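Local structure of core protein P7 (Pseudomonas phage phi12, 2Q82) at residues M112-V115 with L116-I119. The protein is a structural core protein of the phage phi12 particle, probably a minor component of its inner polymerase complex that supports assembly and RNA packaging. Sequence-based numbering, arbitrary orientation.
Sequences MVRV and LNDI
Arg-114 sends CG anti to its own N (chi1 163°) and then bends at chi2 and chi3, while Asp-118 holds CG beside its N (chi1 -70°), which brings guanidinium and carboxylate together one turn apart. This is an i to i+4 salt bridge in the first two turns of the C-terminal helix 112-127, which follows directly on strand 109-111, outermost in the chain's five-stranded parallel sheet. NH1 of Arg-114 lies 2.7 Å from OD1 of Asp-118, the two planes standing 77° apart, so one nitrogen meets one oxygen instead of a flat, two-pronged pair. CB of Asn-117 packs over one guanidinium face, 3.6 Å from NH2 of Arg-114. Asp-118 also ties this helix to helix 15-23: OD1 also forms a salt bridge with Arg-18, and OD2 is hydrogen-bonded to Tyr-22 OH. The shared carboxylate probably offsets the closeness of the two arginines.

Four backbone bonds of alpha-helical spacing join the two turns, from Leu-116 N to Met-112 O (2.9 Å) through to Ile-119 N to Val-115 O (3.2 Å). Another flank of the helix is apolar. Val-115 and Ile-119 lie alongside each other, CG1 of the valine 3.9 Å from CD1 of the isoleucine, near Tyr-22 and Leu-19 of helix 15-23 respectively. Selenomethionine Met-112, buried against Ile-38, Phe-41 and Val-91, curls its bent chain across Leu-116, where its terminal CE rests 3.9 Å from leucine CD2 and its CG equally near CD1.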
HETATM    1  N   MSE A 112      -0.475  16.325 -17.180  1.00 24.65           N
HETATM    2  CA  MSE A 112      -0.808  17.074 -15.990  1.00 25.62           C
HETATM    3  C   MSE A 112      -1.408  18.430 -16.344  1.00 24.61           C
HETATM    4  O   MSE A 112      -2.181  18.989 -15.583  1.00 23.46           O
HETATM    5  CB  MSE A 112       0.423  17.301 -15.139  1.00 29.89           C
HETATM    6  CG  MSE A 112       0.099  17.944 -13.800  1.00 38.29           C
HETATM    7 SE   MSE A 112      -0.586  16.598 -12.548  1.00 47.60          SE
HETATM    8  CE  MSE A 112      -1.922  17.589 -11.509  1.00 46.22           C
ATOM      9  N   VAL A 113      -1.028  18.956 -17.498  1.00 22.49           N
ATOM     10  CA  VAL A 113      -1.544  20.242 -17.942  1.00 25.68           C
ATOM     11  C   VAL A 113      -3.064  20.138 -18.162  1.00 26.30           C
ATOM     12  O   VAL A 113      -3.827  21.023 -17.796  1.00 27.40           O
ATOM     13  CB  VAL A 113      -0.864  20.673 -19.221  1.00 24.88           C
ATOM     14  CG1 VAL A 113      -1.547  21.903 -19.792  1.00 27.24           C
ATOM     15  CG2 VAL A 113       0.600  20.959 -18.938  1.00 26.98           C
ATOM     16  N   ARG A 114      -3.470  19.036 -18.775  1.00 24.85           N
ATOM     17  CA  ARG A 114      -4.889  18.825 -19.012  1.00 27.06           C
ATOM     18  C   ARG A 114      -5.590  18.658 -17.688  1.00 24.10           C
ATOM     19  O   ARG A 114      -6.666  19.218 -17.502  1.00 21.76           O
ATOM     20  CB  ARG A 114      -5.064  17.577 -19.873  1.00 29.75           C
ATOM     21  CG  ARG A 114      -6.458  17.011 -19.874  1.00 39.08           C
ATOM     22  CD  ARG A 114      -7.279  17.454 -21.028  1.00 47.09           C
ATOM     23  NE  ARG A 114      -7.107  18.869 -21.307  1.00 55.81           N
ATOM     24  CZ  ARG A 114      -8.066  19.767 -21.131  1.00 58.28           C
ATOM     25  NH1 ARG A 114      -9.248  19.384 -20.682  1.00 59.71           N
ATOM     26  NH2 ARG A 114      -7.842  21.040 -21.428  1.00 58.13           N
ATOM     27  N   VAL A 115      -5.001  17.926 -16.751  1.00 21.91           N
ATOM     28  CA  VAL A 115      -5.606  17.741 -15.446  1.00 20.30           C
ATOM     29  C   VAL A 115      -5.819  19.081 -14.739  1.00 21.62           C
ATOM     30  O   VAL A 115      -6.902  19.375 -14.238  1.00 21.28           O
ATOM     31  CB  VAL A 115      -4.696  16.852 -14.562  1.00 19.89           C
ATOM     32  CG1 VAL A 115      -5.169  16.875 -13.124  1.00 19.96           C
ATOM     33  CG2 VAL A 115      -4.691  15.434 -15.098  1.00 18.66           C
ATOM     34  N   LEU A 116      -4.775  19.897 -14.705  1.00 21.66           N
ATOM     35  CA  LEU A 116      -4.860  21.189 -14.051  1.00 21.43           C
ATOM     36  C   LEU A 116      -5.886  22.098 -14.723  1.00 23.23           C
ATOM     37  O   LEU A 116      -6.608  22.828 -14.053  1.00 21.27           O
ATOM     38  CB  LEU A 116      -3.492  21.855 -14.054  1.00 23.77           C
ATOM     39  CG  LEU A 116      -2.506  21.129 -13.141  1.00 25.48           C
ATOM     40  CD1 LEU A 116      -1.113  21.658 -13.373  1.00 28.28           C
ATOM     41  CD2 LEU A 116      -2.907  21.316 -11.686  1.00 27.23           C
ATOM     42  N   ASN A 117      -5.922  22.049 -16.051  1.00 22.84           N
ATOM     43  CA  ASN A 117      -6.861  22.843 -16.822  1.00 22.45           C
ATOM     44  C   ASN A 117      -8.277  22.528 -16.367  1.00 24.71           C
ATOM     45  O   ASN A 117      -9.061  23.420 -16.070  1.00 23.86           O
ATOM     46  CB  ASN A 117      -6.751  22.501 -18.303  1.00 21.53           C
ATOM     47  CG  ASN A 117      -5.580  23.176 -18.981  1.00 21.41           C
ATOM     48  OD1 ASN A 117      -5.327  22.937 -20.159  1.00 26.16           O
ATOM     49  ND2 ASN A 117      -4.871  24.025 -18.256  1.00 20.27           N
ATOM     50  N   ASP A 118      -8.597  21.245 -16.336  1.00 23.80           N
ATOM     51  CA  ASP A 118      -9.927  20.808 -15.945  1.00 26.02           C
ATOM     52  C   ASP A 118     -10.328  21.299 -14.573  1.00 25.85           C
ATOM     53  O   ASP A 118     -11.432  21.797 -14.374  1.00 24.67           O
ATOM     54  CB  ASP A 118     -10.026  19.283 -15.976  1.00 27.40           C
ATOM     55  CG  ASP A 118      -9.992  18.731 -17.383  1.00 30.88           C
ATOM     56  OD1 ASP A 118     -10.439  19.443 -18.309  1.00 30.65           O
ATOM     57  OD2 ASP A 118      -9.537  17.582 -17.560  1.00 31.56           O
ATOM     58  N   ILE A 119      -9.429  21.151 -13.613  1.00 24.83           N
ATOM     59  CA  ILE A 119      -9.726  21.568 -12.257  1.00 25.56           C
ATOM     60  C   ILE A 119      -9.889  23.076 -12.157  1.00 25.18           C
ATOM     61  O   ILE A 119     -10.754  23.566 -11.446  1.00 23.83           O
ATOM     62  CB  ILE A 119      -8.627  21.107 -11.303  1.00 27.17           C
ATOM     63  CG1 ILE A 119      -8.601  19.571 -11.270  1.00 28.99           C
ATOM     64  CG2 ILE A 119      -8.869  21.681  -9.924  1.00 25.64           C
ATOM     65  CD1 ILE A 119      -7.360  18.966 -10.635  1.00 32.66           C
TER